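Local coordinates for protein deferrochelatase (Vibrio cholerae, PDB 5DE0) that binds heme b and probably acts as a dye-decolorizing peroxidase, at residues B[45-50]-B[111-116]; B[35-40]-B[60-65]; B[9-14]-B[159-164]; B[65-70]-B[290-295]. All blocks are in the same frame, centred on the assembly; numbering follows the deposited sequence.

From the N terminus, the first segment met is 9-14, whose contact with 159-164 (interaction 3) spans both interaction 1 and interaction 2. Segment 35-40 opens interaction 2 and 45-50 opens interaction 1; the chain closes interaction 2 at 60-65 and interaction 1 only at 111-116, so these two cross. Interaction 4 starts at 65-70, sharing Gly65 with interaction 2, and ends at 290-295, crossing interactions 1 and 3. Interaction 1 packs helix on helix and interaction 2 helix on strand, both within the N-terminal half, whereas 3 and 4 tie that half to the C-terminal one. Interactions 2 and 4 touch directly: Phe62 O lies 3.0 Å from Phe290 N, a probable hydrogen bond.

Interaction 1: B[45-50]-B[111-116]; sequences EEINQN and FYTLRK
Ile47 of helix 40-50 reaches over to Tyr112 and Thr113 of helix 108-117. Both helices belong to the N-terminal ferredoxin-like unit, and their closest CA atoms here, those of Ile47 and Thr113, stand 8.5 Å apart. Tyr112 comes first along 111-116. Its CG is anti to the backbone N (chi1 173°), and the ring runs past the isoleucine side chain in the opposite direction. Ile47 CD1 meets the rim of the ring, close to its plane, with 3.7 Å to Tyr112 CD2. Further along the same rim, Ile47 CG1 is 4.1 Å from Tyr112 CE2. One face of the ring is overlaid by Lys116, a turn later in the helix, whose CB sits 4.0 Å above the Tyr112 plane toward its rim. On the second subunit, Tyr136 packs against Tyr112, so this residue also joins the dimer interface.

Next is Thr113, approached by the same methyl: Ile47 CD1 lies 3.4 Å from Thr113 OG1. A chi1 of -60° turns OG1 back along its own helix, where it forms a hydrogen bond with Leu109 O. Leu56, in the loop before strand 57-62, packs on both Ile47 and Thr113. Leu114, the following residue, has its side chain on strands 18-26 and 125-134, which places helix 108-117 against the sheet.

Chemically the contact is small and mostly apolar, burying 105 Å² in total. Since the threonine hydroxyl is bonded within its own helix, it can be buried beside a methyl group without needing a polar partner from helix 40-50.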
loop_
_atom_site.group_PDB
_atom_site.type_symbol
_atom_site.label_atom_id
_atom_site.label_comp_id
_atom_site.label_asym_id
_atom_site.label_seq_id
_atom_site.Cartn_x
_atom_site.Cartn_y
_atom_site.Cartn_z
ATOM N N GLU B 45 -17.430 13.084 6.010
ATOM C CA GLU B 45 -17.587 14.429 6.553
ATOM C C GLU B 45 -17.068 14.499 7.986
ATOM O O GLU B 45 -16.400 15.461 8.369
ATOM C CB GLU B 45 -19.051 14.867 6.502
ATOM C CG GLU B 45 -19.325 16.190 7.201
ATOM C CD GLU B 45 -18.614 17.358 6.547
ATOM O OE1 GLU B 45 -18.763 17.535 5.320
ATOM O OE2 GLU B 45 -17.899 18.096 7.259
ATOM N N GLU B 46 -17.371 13.467 8.769
ATOM C CA GLU B 46 -16.951 13.397 10.165
ATOM C C GLU B 46 -15.435 13.285 10.289
ATOM O O GLU B 46 -14.824 13.906 11.160
ATOM C CB GLU B 46 -17.620 12.215 10.867
ATOM C CG GLU B 46 -17.144 11.986 12.293
ATOM C CD GLU B 46 -17.925 10.895 12.997
ATOM O OE1 GLU B 46 -19.049 10.585 12.550
ATOM O OE2 GLU B 46 -17.411 10.346 13.994
ATOM N N ILE B 47 -14.834 12.491 9.408
ATOM C CA ILE B 47 -13.385 12.340 9.372
ATOM C C ILE B 47 -12.711 13.669 9.040
ATOM O O ILE B 47 -11.734 14.055 9.680
ATOM C CB ILE B 47 -12.958 11.267 8.349
ATOM C CG1 ILE B 47 -13.483 9.893 8.773
ATOM C CG2 ILE B 47 -11.446 11.232 8.209
ATOM C CD1 ILE B 47 -13.169 8.783 7.796
ATOM N N ASN B 48 -13.247 14.371 8.045
ATOM C CA ASN B 48 -12.698 15.661 7.642
ATOM C C ASN B 48 -12.770 16.693 8.762
ATOM O O ASN B 48 -11.882 17.535 8.895
ATOM C CB ASN B 48 -13.421 16.185 6.399
ATOM C CG ASN B 48 -12.890 15.572 5.115
ATOM O OD1 ASN B 48 -11.693 15.309 4.989
ATOM N ND2 ASN B 48 -13.780 15.342 4.154
ATOM N N GLN B 49 -13.823 16.622 9.571
ATOM C CA GLN B 49 -13.956 17.517 10.715
ATOM C C GLN B 49 -12.957 17.171 11.813
ATOM O O GLN B 49 -12.514 18.042 12.558
ATOM C CB GLN B 49 -15.379 17.477 11.273
ATOM C CG GLN B 49 -16.412 18.147 10.390
ATOM C CD GLN B 49 -17.716 18.405 11.115
ATOM O OE1 GLN B 49 -17.848 18.113 12.303
ATOM N NE2 GLN B 49 -18.690 18.958 10.402
ATOM N N ASN B 50 -12.607 15.895 11.918
ATOM C CA ASN B 50 -11.627 15.468 12.908
ATOM C C ASN B 50 -10.198 15.637 12.409
ATOM O O ASN B 50 -9.257 15.692 13.196
ATOM C CB ASN B 50 -11.869 14.011 13.303
ATOM C CG ASN B 50 -13.141 13.828 14.102
ATOM O OD1 ASN B 50 -14.019 14.688 14.097
ATOM N ND2 ASN B 50 -13.247 12.701 14.796
ATOM N N PHE B 111 -7.714 3.584 4.390
ATOM C CA PHE B 111 -7.875 2.280 5.016
ATOM C C PHE B 111 -8.951 2.343 6.094
ATOM O O PHE B 111 -9.785 1.442 6.202
ATOM C CB PHE B 111 -6.549 1.796 5.612
ATOM C CG PHE B 111 -6.630 0.440 6.260
ATOM C CD1 PHE B 111 -7.016 0.308 7.586
ATOM C CD2 PHE B 111 -6.314 -0.703 5.544
ATOM C CE1 PHE B 111 -7.095 -0.934 8.179
ATOM C CE2 PHE B 111 -6.385 -1.950 6.133
ATOM C CZ PHE B 111 -6.777 -2.066 7.454
ATOM N N TYR B 112 -8.927 3.408 6.892
ATOM C CA TYR B 112 -9.888 3.564 7.981
ATOM C C TYR B 112 -11.313 3.699 7.459
ATOM O O TYR B 112 -12.244 3.141 8.035
ATOM C CB TYR B 112 -9.539 4.776 8.851
ATOM C CG TYR B 112 -10.590 5.092 9.896
ATOM C CD1 TYR B 112 -10.645 4.382 11.089
ATOM C CD2 TYR B 112 -11.529 6.097 9.687
ATOM C CE1 TYR B 112 -11.605 4.664 12.047
ATOM C CE2 TYR B 112 -12.491 6.386 10.637
ATOM C CZ TYR B 112 -12.526 5.667 11.814
ATOM O OH TYR B 112 -13.485 5.953 12.761
ATOM N N THR B 113 -11.479 4.450 6.375
ATOM C CA THR B 113 -12.802 4.681 5.803
ATOM C C THR B 113 -13.424 3.376 5.319
ATOM O O THR B 113 -14.620 3.142 5.498
ATOM C CB THR B 113 -12.745 5.684 4.636
ATOM O OG1 THR B 113 -12.227 6.934 5.105
ATOM C CG2 THR B 113 -14.132 5.906 4.048
ATOM N N LEU B 114 -12.603 2.520 4.721
ATOM C CA LEU B 114 -13.085 1.242 4.215
ATOM C C LEU B 114 -13.372 0.264 5.351
ATOM O O LEU B 114 -14.414 -0.387 5.359
ATOM C CB LEU B 114 -12.077 0.632 3.240
ATOM C CG LEU B 114 -12.501 -0.700 2.619
ATOM C CD1 LEU B 114 -13.845 -0.559 1.918
ATOM C CD2 LEU B 114 -11.441 -1.207 1.656
ATOM N N ARG B 115 -12.450 0.165 6.305
ATOM C CA ARG B 115 -12.618 -0.754 7.431
ATOM C C ARG B 115 -13.833 -0.385 8.275
ATOM O O ARG B 115 -14.671 -1.232 8.575
ATOM C CB ARG B 115 -11.364 -0.777 8.312
ATOM C CG ARG B 115 -11.450 -1.781 9.460
ATOM C CD ARG B 115 -10.201 -1.779 10.332
ATOM N NE ARG B 115 -10.074 -0.559 11.125
ATOM C CZ ARG B 115 -9.153 -0.371 12.068
ATOM N NH1 ARG B 115 -8.277 -1.328 12.342
ATOM N NH2 ARG B 115 -9.113 0.772 12.740
ATOM N N LYS B 116 -13.922 0.886 8.649
ATOM C CA LYS B 116 -15.030 1.379 9.459
ATOM C C LYS B 116 -16.338 1.388 8.671
ATOM O O LYS B 116 -17.408 1.126 9.220
ATOM C CB LYS B 116 -14.720 2.788 9.977
ATOM C CG LYS B 116 -15.814 3.414 10.821
ATOM C CD LYS B 116 -15.977 2.685 12.141
ATOM C CE LYS B 116 -16.970 3.400 13.042
ATOM N NZ LYS B 116 -17.117 2.711 14.354
#

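Interaction 2: B[35-40]-B[60-65]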
loop_
_atom_site.group_PDB
_atom_site.type_symbol
_atom_site.label_atom_id
_atom_site.label_comp_id
_atom_site.label_asym_id
_atom_site.label_seq_id
_atom_site.Cartn_x
_atom_site.Cartn_y
_atom_site.Cartn_z
ATOM N N GLN B 35 -27.555 0.585 2.889
ATOM C CA GLN B 35 -27.553 1.557 3.976
ATOM C C GLN B 35 -26.131 1.931 4.367
ATOM O O GLN B 35 -25.816 3.109 4.542
ATOM C CB GLN B 35 -28.301 1.012 5.196
ATOM C CG GLN B 35 -29.808 0.941 5.025
ATOM C CD GLN B 35 -30.518 0.533 6.304
ATOM O OE1 GLN B 35 -29.899 0.415 7.361
ATOM N NE2 GLN B 35 -31.826 0.316 6.214
ATOM N N ALA B 36 -25.280 0.920 4.508
ATOM C CA ALA B 36 -23.884 1.130 4.871
ATOM C C ALA B 36 -23.143 1.947 3.813
ATOM O O ALA B 36 -22.244 2.723 4.138
ATOM C CB ALA B 36 -23.193 -0.202 5.088
ATOM N N LEU B 37 -23.521 1.773 2.550
ATOM C CA LEU B 37 -22.906 2.534 1.464
ATOM C C LEU B 37 -23.372 3.986 1.487
ATOM O O LEU B 37 -22.596 4.904 1.213
ATOM C CB LEU B 37 -23.225 1.896 0.110
ATOM C CG LEU B 37 -22.610 0.519 -0.145
ATOM C CD1 LEU B 37 -23.098 -0.048 -1.466
ATOM C CD2 LEU B 37 -21.091 0.591 -0.120
ATOM N N LYS B 38 -24.642 4.188 1.818
ATOM C CA LYS B 38 -25.208 5.529 1.907
ATOM C C LYS B 38 -24.602 6.332 3.049
ATOM O O LYS B 38 -24.574 7.562 3.005
ATOM C CB LYS B 38 -26.723 5.465 2.096
ATOM C CG LYS B 38 -27.502 4.993 0.891
ATOM C CD LYS B 38 -28.988 5.150 1.151
ATOM C CE LYS B 38 -29.808 4.572 0.026
ATOM N NZ LYS B 38 -31.261 4.821 0.237
ATOM N N ALA B 39 -24.137 5.630 4.078
ATOM C CA ALA B 39 -23.620 6.275 5.279
ATOM C C ALA B 39 -22.152 6.662 5.130
ATOM O O ALA B 39 -21.566 7.259 6.035
ATOM C CB ALA B 39 -23.806 5.364 6.484
ATOM N N LEU B 40 -21.560 6.319 3.990
ATOM C CA LEU B 40 -20.163 6.655 3.728
ATOM C C LEU B 40 -19.896 8.168 3.661
ATOM O O LEU B 40 -18.935 8.634 4.276
ATOM C CB LEU B 40 -19.684 5.975 2.440
ATOM C CG LEU B 40 -19.428 4.472 2.543
ATOM C CD1 LEU B 40 -18.933 3.912 1.219
ATOM C CD2 LEU B 40 -18.431 4.185 3.657
ATOM N N VAL B 60 -19.551 6.734 -4.512
ATOM C CA VAL B 60 -20.088 5.381 -4.563
ATOM C C VAL B 60 -20.836 5.152 -5.871
ATOM O O VAL B 60 -21.723 5.929 -6.232
ATOM C CB VAL B 60 -21.032 5.101 -3.379
ATOM C CG1 VAL B 60 -21.538 3.671 -3.437
ATOM C CG2 VAL B 60 -20.320 5.370 -2.060
ATOM N N ALA B 61 -20.481 4.082 -6.574
ATOM C CA ALA B 61 -21.072 3.799 -7.879
ATOM C C ALA B 61 -21.545 2.352 -7.985
ATOM O O ALA B 61 -20.997 1.457 -7.337
ATOM C CB ALA B 61 -20.081 4.112 -8.981
ATOM N N PHE B 62 -22.560 2.128 -8.813
ATOM C CA PHE B 62 -23.155 0.803 -8.949
ATOM C C PHE B 62 -23.129 0.326 -10.397
ATOM O O PHE B 62 -23.288 1.128 -11.322
ATOM C CB PHE B 62 -24.593 0.812 -8.434
ATOM C CG PHE B 62 -24.736 1.339 -7.037
ATOM C CD1 PHE B 62 -25.030 2.674 -6.811
ATOM C CD2 PHE B 62 -24.576 0.498 -5.946
ATOM C CE1 PHE B 62 -25.163 3.161 -5.516
ATOM C CE2 PHE B 62 -24.708 0.981 -4.653
ATOM C CZ PHE B 62 -25.001 2.312 -4.441
ATOM N N SER B 63 -22.936 -0.978 -10.589
ATOM C CA SER B 63 -22.895 -1.557 -11.927
ATOM C C SER B 63 -24.291 -1.721 -12.521
ATOM O O SER B 63 -25.290 -1.547 -11.827
ATOM C CB SER B 63 -22.186 -2.907 -11.902
ATOM O OG SER B 63 -22.941 -3.874 -11.196
ATOM N N LYS B 64 -24.345 -2.052 -13.808
ATOM C CA LYS B 64 -25.603 -2.282 -14.505
ATOM C C LYS B 64 -26.394 -3.417 -13.861
ATOM O O LYS B 64 -27.609 -3.303 -13.655
ATOM C CB LYS B 64 -25.340 -2.591 -15.980
ATOM C CG LYS B 64 -26.543 -3.164 -16.721
ATOM C CD LYS B 64 -27.667 -2.148 -16.841
ATOM C CE LYS B 64 -28.802 -2.682 -17.706
ATOM N NZ LYS B 64 -29.872 -1.668 -17.895
ATOM N N GLY B 65 -25.699 -4.507 -13.545
ATOM C CA GLY B 65 -26.335 -5.672 -12.962
ATOM C C GLY B 65 -26.939 -5.406 -11.596
ATOM O O GLY B 65 -28.033 -5.886 -11.294
#
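Leu37 and Leu40 pack on Val60 and Phe62, laying helix 30-38 and the start of helix 40-50 on strand 57-62. This is the helix-on-sheet layer of a ferredoxin-like beta-alpha-beta-beta-alpha-beta unit, the fold of each half of a DyP-type peroxidase. Val60 and Phe62 are two residues apart on the outermost strand of the N-terminal four-stranded sheet, whose Phe62 is in turn backbone-bonded to Phe290, and all four side chains are buried.

The aliphatic contacts gather on Val60, which faces the helices. Leu40 meets it at about a right angle, with CD1 3.8 Å from Val60 CG2. Leu37 is nearer in backbone terms, its CA lying 7.2 Å from that of Val60, yet the side chains are looser there: Leu37 CB to Val60 CG1 is 4.3 Å. Val60 thus sits against both leucines, one from each of two successive helices. Val98 and Ile100 of the adjacent strand 98-104 extend the apolar surface beneath Leu37.

An aliphatic-aromatic contact completes the interface. Leu37 is extended, with chi2 at 175°, and its side chain comes from the direction opposite to that of Phe62; CD1 arrives obliquely at the ring, 3.7 Å from Phe62 CE2. The phenylalanine ring also meets Phe70 edge-to-face.

Several polar groups find partners around this layer. Ser63 OG is hydrogen-bonded to Val96 O and caps the following helix through a weak hydrogen bond to Phe66 N; Val60 N donates to Gln8 OE1. Inside 35-40, Leu37 O accepts from Leu40 N at 3.3 Å, while Val60 CG2 rests 4.0 Å from that same Leu37 O.

Interaction 3: B[9-14]-B[159-164]; sequences TAILPE and EVALVA
Ile11 and Leu12 meet Ala161 and Leu162, joining the two halves of the DyP-type fold: the loop before strand 18-26 of the N-terminal half leans on the end of helix 155-161 in the C-terminal half. The segments bury 150 Å² between them, and CA atoms of Leu12 and Ala161 come within 7.6 Å.

Ile11, the first residue to touch, is buried. Its CG2 branch is anti to the backbone N and makes the contact, lying 4.0 Å from Ala161 CB and 4.2 Å from Leu162 CD2. Tyr252 of strand 247-253 packs on both Ile11 and Ala161. The hydrogen bond between Ile11 O and His234 NE2 gives the loop a polar tie to strand 232-239.

Leu12 follows, nearer the surface. Its chi1 of -100° is well away from a staggered value, and the side chain bends so that its end approaches the helix terminus. There it crosses Leu162, the first residue to leave helical geometry, at about a right angle. Ser7 lies against both leucines.

After Leu12 the link becomes polar. Arg157 of helix 155-161 is hydrogen-bonded through NH1 to Leu12 O and joined through NH2, as a salt bridge, to Glu14 OE1, fixing the loop beside the apolar patch. Within that patch, Leu12 CD1 sits against the isopropyl end of Leu162, 3.6 Å from Leu162 CD1 and 3.8 Å from Leu162 CD2.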
loop_
_atom_site.group_PDB
_atom_site.type_symbol
_atom_site.label_atom_id
_atom_site.label_comp_id
_atom_site.label_asym_id
_atom_site.label_seq_id
_atom_site.Cartn_x
_atom_site.Cartn_y
_atom_site.Cartn_z
ATOM N N THR B 9 -18.302 13.960 -3.877
ATOM C CA THR B 9 -17.125 14.801 -3.657
ATOM C C THR B 9 -15.822 14.340 -4.313
ATOM O O THR B 9 -14.879 15.120 -4.422
ATOM C CB THR B 9 -16.849 14.950 -2.152
ATOM O OG1 THR B 9 -16.609 13.659 -1.579
ATOM C CG2 THR B 9 -18.032 15.605 -1.454
ATOM N N ALA B 10 -15.758 13.086 -4.746
ATOM C CA ALA B 10 -14.506 12.545 -5.270
ATOM C C ALA B 10 -14.267 12.892 -6.740
ATOM O O ALA B 10 -13.126 12.915 -7.195
ATOM C CB ALA B 10 -14.470 11.032 -5.081
ATOM N N ILE B 11 -15.341 13.175 -7.468
ATOM C CA ILE B 11 -15.282 13.277 -8.925
ATOM C C ILE B 11 -14.625 14.558 -9.447
ATOM O O ILE B 11 -13.618 14.503 -10.154
ATOM C CB ILE B 11 -16.694 13.172 -9.530
ATOM C CG1 ILE B 11 -17.381 11.893 -9.043
ATOM C CG2 ILE B 11 -16.630 13.200 -11.047
ATOM C CD1 ILE B 11 -18.782 11.710 -9.574
ATOM N N LEU B 12 -15.198 15.705 -9.100
ATOM C CA LEU B 12 -14.752 16.992 -9.638
ATOM C C LEU B 12 -13.351 17.461 -9.205
ATOM O O LEU B 12 -12.586 17.931 -10.046
ATOM C CB LEU B 12 -15.779 18.078 -9.294
ATOM C CG LEU B 12 -16.753 18.457 -10.412
ATOM C CD1 LEU B 12 -17.380 17.217 -11.027
ATOM C CD2 LEU B 12 -17.827 19.403 -9.893
ATOM N N PRO B 13 -13.009 17.357 -7.905
ATOM C CA PRO B 13 -11.682 17.860 -7.525
ATOM C C PRO B 13 -10.535 17.067 -8.145
ATOM O O PRO B 13 -10.730 15.931 -8.579
ATOM C CB PRO B 13 -11.664 17.703 -5.998
ATOM C CG PRO B 13 -13.082 17.538 -5.598
ATOM C CD PRO B 13 -13.753 16.858 -6.736
ATOM N N GLU B 14 -9.355 17.676 -8.188
ATOM C CA GLU B 14 -8.153 16.987 -8.634
ATOM C C GLU B 14 -7.825 15.864 -7.661
ATOM O O GLU B 14 -8.038 16.002 -6.456
ATOM C CB GLU B 14 -6.977 17.960 -8.744
ATOM C CG GLU B 14 -7.141 19.025 -9.816
ATOM C CD GLU B 14 -6.849 18.501 -11.207
ATOM O OE1 GLU B 14 -6.231 17.421 -11.322
ATOM O OE2 GLU B 14 -7.236 19.173 -12.185
ATOM N N GLU B 159 -18.435 19.769 -16.816
ATOM C CA GLU B 159 -19.242 19.545 -18.012
ATOM C C GLU B 159 -18.760 18.340 -18.818
ATOM O O GLU B 159 -19.432 17.902 -19.749
ATOM C CB GLU B 159 -19.259 20.800 -18.890
ATOM C CG GLU B 159 -17.889 21.269 -19.347
ATOM C CD GLU B 159 -17.940 22.621 -20.034
ATOM O OE1 GLU B 159 -18.001 23.648 -19.325
ATOM O OE2 GLU B 159 -17.918 22.659 -21.282
ATOM N N VAL B 160 -17.595 17.809 -18.461
ATOM C CA VAL B 160 -17.090 16.594 -19.093
ATOM C C VAL B 160 -17.514 15.358 -18.294
ATOM O O VAL B 160 -17.907 14.340 -18.867
ATOM C CB VAL B 160 -15.546 16.623 -19.241
ATOM C CG1 VAL B 160 -14.993 15.224 -19.485
ATOM C CG2 VAL B 160 -15.137 17.556 -20.366
ATOM N N ALA B 161 -17.458 15.457 -16.969
ATOM C CA ALA B 161 -17.744 14.309 -16.110
ATOM C C ALA B 161 -19.231 14.142 -15.797
ATOM O O ALA B 161 -19.744 13.025 -15.802
ATOM C CB ALA B 161 -16.953 14.419 -14.815
ATOM N N LEU B 162 -19.919 15.248 -15.531
ATOM C CA LEU B 162 -21.282 15.183 -15.005
ATOM C C LEU B 162 -22.372 15.250 -16.074
ATOM O O LEU B 162 -22.269 16.006 -17.042
ATOM C CB LEU B 162 -21.507 16.309 -13.996
ATOM C CG LEU B 162 -20.471 16.428 -12.879
ATOM C CD1 LEU B 162 -20.910 17.462 -11.854
ATOM C CD2 LEU B 162 -20.230 15.076 -12.226
ATOM N N VAL B 163 -23.415 14.449 -15.879
ATOM C CA VAL B 163 -24.619 14.523 -16.701
ATOM C C VAL B 163 -25.278 15.885 -16.507
ATOM O O VAL B 163 -25.446 16.345 -15.378
ATOM C CB VAL B 163 -25.621 13.400 -16.349
ATOM C CG1 VAL B 163 -26.891 13.529 -17.185
ATOM C CG2 VAL B 163 -24.979 12.034 -16.550
ATOM N N ALA B 164 -25.646 16.530 -17.609
ATOM C CA ALA B 164 -26.133 17.904 -17.561
ATOM C C ALA B 164 -27.592 18.021 -17.112
ATOM O O ALA B 164 -27.934 18.909 -16.326
ATOM C CB ALA B 164 -25.953 18.563 -18.921
#

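Interaction 4: B[65-70]-B[290-295]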
loop_
_atom_site.group_PDB
_atom_site.type_symbol
_atom_site.label_atom_id
_atom_site.label_comp_id
_atom_site.label_asym_id
_atom_site.label_seq_id
_atom_site.Cartn_x
_atom_site.Cartn_y
_atom_site.Cartn_z
ATOM N N GLY B 65 -25.699 -4.507 -13.545
ATOM C CA GLY B 65 -26.335 -5.672 -12.962
ATOM C C GLY B 65 -26.939 -5.406 -11.596
ATOM O O GLY B 65 -28.033 -5.886 -11.294
ATOM N N PHE B 66 -26.238 -4.636 -10.770
ATOM C CA PHE B 66 -26.718 -4.340 -9.427
ATOM C C PHE B 66 -27.792 -3.260 -9.436
ATOM O O PHE B 66 -28.580 -3.153 -8.495
ATOM C CB PHE B 66 -25.554 -3.915 -8.525
ATOM C CG PHE B 66 -25.932 -3.769 -7.072
ATOM C CD1 PHE B 66 -25.998 -4.883 -6.250
ATOM C CD2 PHE B 66 -26.215 -2.520 -6.526
ATOM C CE1 PHE B 66 -26.349 -4.762 -4.909
ATOM C CE2 PHE B 66 -26.565 -2.395 -5.183
ATOM C CZ PHE B 66 -26.630 -3.518 -4.377
ATOM N N TRP B 67 -27.818 -2.451 -10.489
ATOM C CA TRP B 67 -28.786 -1.368 -10.567
ATOM C C TRP B 67 -30.208 -1.902 -10.748
ATOM O O TRP B 67 -31.177 -1.206 -10.452
ATOM C CB TRP B 67 -28.427 -0.406 -11.701
ATOM C CG TRP B 67 -28.957 0.979 -11.468
ATOM C CD1 TRP B 67 -30.250 1.395 -11.605
ATOM C CD2 TRP B 67 -28.213 2.128 -11.039
ATOM N NE1 TRP B 67 -30.357 2.727 -11.293
ATOM C CE2 TRP B 67 -29.121 3.201 -10.942
ATOM C CE3 TRP B 67 -26.870 2.350 -10.730
ATOM C CZ2 TRP B 67 -28.722 4.485 -10.547
ATOM C CZ3 TRP B 67 -26.479 3.615 -10.341
ATOM C CH2 TRP B 67 -27.397 4.667 -10.252
ATOM N N SER B 68 -30.329 -3.134 -11.231
ATOM C CA SER B 68 -31.631 -3.760 -11.400
ATOM C C SER B 68 -32.357 -3.884 -10.065
ATOM O O SER B 68 -33.582 -3.809 -10.010
ATOM C CB SER B 68 -31.476 -5.131 -12.043
ATOM O OG SER B 68 -30.964 -5.005 -13.352
ATOM N N HIS B 69 -31.588 -4.077 -8.998
ATOM C CA HIS B 69 -32.130 -4.194 -7.653
ATOM C C HIS B 69 -32.782 -2.895 -7.176
ATOM O O HIS B 69 -33.591 -2.907 -6.251
ATOM C CB HIS B 69 -31.025 -4.607 -6.679
ATOM C CG HIS B 69 -30.515 -6.000 -6.887
ATOM N ND1 HIS B 69 -29.820 -6.379 -8.017
ATOM C CD2 HIS B 69 -30.588 -7.102 -6.105
ATOM C CE1 HIS B 69 -29.491 -7.657 -7.921
ATOM N NE2 HIS B 69 -29.946 -8.117 -6.769
ATOM N N PHE B 70 -32.424 -1.779 -7.806
ATOM C CA PHE B 70 -32.947 -0.471 -7.414
ATOM C C PHE B 70 -34.354 -0.221 -7.946
ATOM O O PHE B 70 -34.738 -0.763 -8.979
ATOM C CB PHE B 70 -32.017 0.642 -7.900
ATOM C CG PHE B 70 -30.721 0.715 -7.151
ATOM C CD1 PHE B 70 -30.671 0.459 -5.785
ATOM C CD2 PHE B 70 -29.547 1.030 -7.813
ATOM C CE1 PHE B 70 -29.466 0.524 -5.096
ATOM C CE2 PHE B 70 -28.346 1.093 -7.130
ATOM C CZ PHE B 70 -28.305 0.840 -5.773
ATOM N N PHE B 290 -22.182 3.621 -12.686
ATOM C CA PHE B 290 -22.723 4.968 -12.690
ATOM C C PHE B 290 -22.724 5.516 -11.270
ATOM O O PHE B 290 -23.346 4.946 -10.372
ATOM C CB PHE B 290 -24.132 5.006 -13.275
ATOM C CG PHE B 290 -24.697 6.392 -13.392
ATOM C CD1 PHE B 290 -25.485 6.928 -12.385
ATOM C CD2 PHE B 290 -24.442 7.158 -14.514
ATOM C CE1 PHE B 290 -26.006 8.205 -12.498
ATOM C CE2 PHE B 290 -24.958 8.432 -14.635
ATOM C CZ PHE B 290 -25.743 8.957 -13.626
ATOM N N ALA B 291 -22.014 6.618 -11.072
ATOM C CA ALA B 291 -21.997 7.283 -9.780
ATOM C C ALA B 291 -23.075 8.354 -9.759
ATOM O O ALA B 291 -22.936 9.393 -10.401
ATOM C CB ALA B 291 -20.633 7.883 -9.497
ATOM N N PRO B 292 -24.161 8.105 -9.013
ATOM C CA PRO B 292 -25.269 9.063 -8.985
ATOM C C PRO B 292 -24.905 10.321 -8.208
ATOM O O PRO B 292 -23.865 10.357 -7.548
ATOM C CB PRO B 292 -26.384 8.287 -8.280
ATOM C CG PRO B 292 -25.659 7.347 -7.383
ATOM C CD PRO B 292 -24.398 6.962 -8.110
ATOM N N SER B 293 -25.748 11.344 -8.296
ATOM C CA SER B 293 -25.598 12.535 -7.473
ATOM C C SER B 293 -25.746 12.169 -5.999
ATOM O O SER B 293 -26.174 11.060 -5.668
ATOM C CB SER B 293 -26.628 13.592 -7.869
ATOM O OG SER B 293 -27.937 13.052 -7.826
ATOM N N GLN B 294 -25.386 13.093 -5.116
ATOM C CA GLN B 294 -25.485 12.845 -3.684
ATOM C C GLN B 294 -26.931 12.589 -3.273
ATOM O O GLN B 294 -27.205 11.741 -2.422
ATOM C CB GLN B 294 -24.920 14.022 -2.891
ATOM C CG GLN B 294 -23.513 14.429 -3.288
ATOM C CD GLN B 294 -22.915 15.436 -2.327
ATOM O OE1 GLN B 294 -23.332 15.531 -1.173
ATOM N NE2 GLN B 294 -21.934 16.197 -2.799
ATOM N N VAL B 295 -27.850 13.324 -3.892
ATOM C CA VAL B 295 -29.270 13.206 -3.583
ATOM C C VAL B 295 -29.823 11.843 -3.985
ATOM O O VAL B 295 -30.452 11.161 -3.177
ATOM C CB VAL B 295 -30.092 14.307 -4.279
ATOM C CG1 VAL B 295 -31.579 14.087 -4.051
ATOM C CG2 VAL B 295 -29.670 15.679 -3.776
#
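At the junction of the two ferredoxin-like halves of the DyP-type fold, Trp67 from the short helix 64-67 reaches Phe290 and Pro292, where strand 281-291 runs out. The indole makes this contact with the far end of its six-membered ring. Trp67 CG is anti to the backbone N, although chi1 of -154° departs noticeably from the ideal, and this carries CZ3 and CH2 to the strand.

Two kinds of partner await them. Trp67 CZ3 stands 3.4 Å from Phe290 O, which lies at the edge of the indole near its plane; a weak electrostatic attraction between ring hydrogens and the carbonyl is plausible there. Trp67 CH2 is 3.6 Å from Phe290 CD1. The two aromatic rings meet obliquely, with planes at 79° and centroids 5.8 Å apart. Pro292 CB adds a looser contact at the indole edge, 4.2 Å from Trp67 CH2. All three residues are buried.

Within 65-70, Phe70 CD2 lies 3.6 Å above the Trp67 plane, toward the rim of one face. A type I turn brings it there, closed by the backbone hydrogen bond from Phe70 N to Trp67 O, 3.0 Å. The indole NE1 is hydrogen-bonded to Ala73 O, a second hold on the ring away from the strand.

Around the contact, Pro75 lies against both Trp67 and Phe290, and the Phe290 ring meets Tyr173 of strand 172-181 edge-to-face. Ala291 turns its side chain the other way, onto Ser59 and Ala61 of strand 57-62, and the Ser293 side chain caps helix 294-299 through a weak hydrogen bond to Met296 N, just beyond the strand.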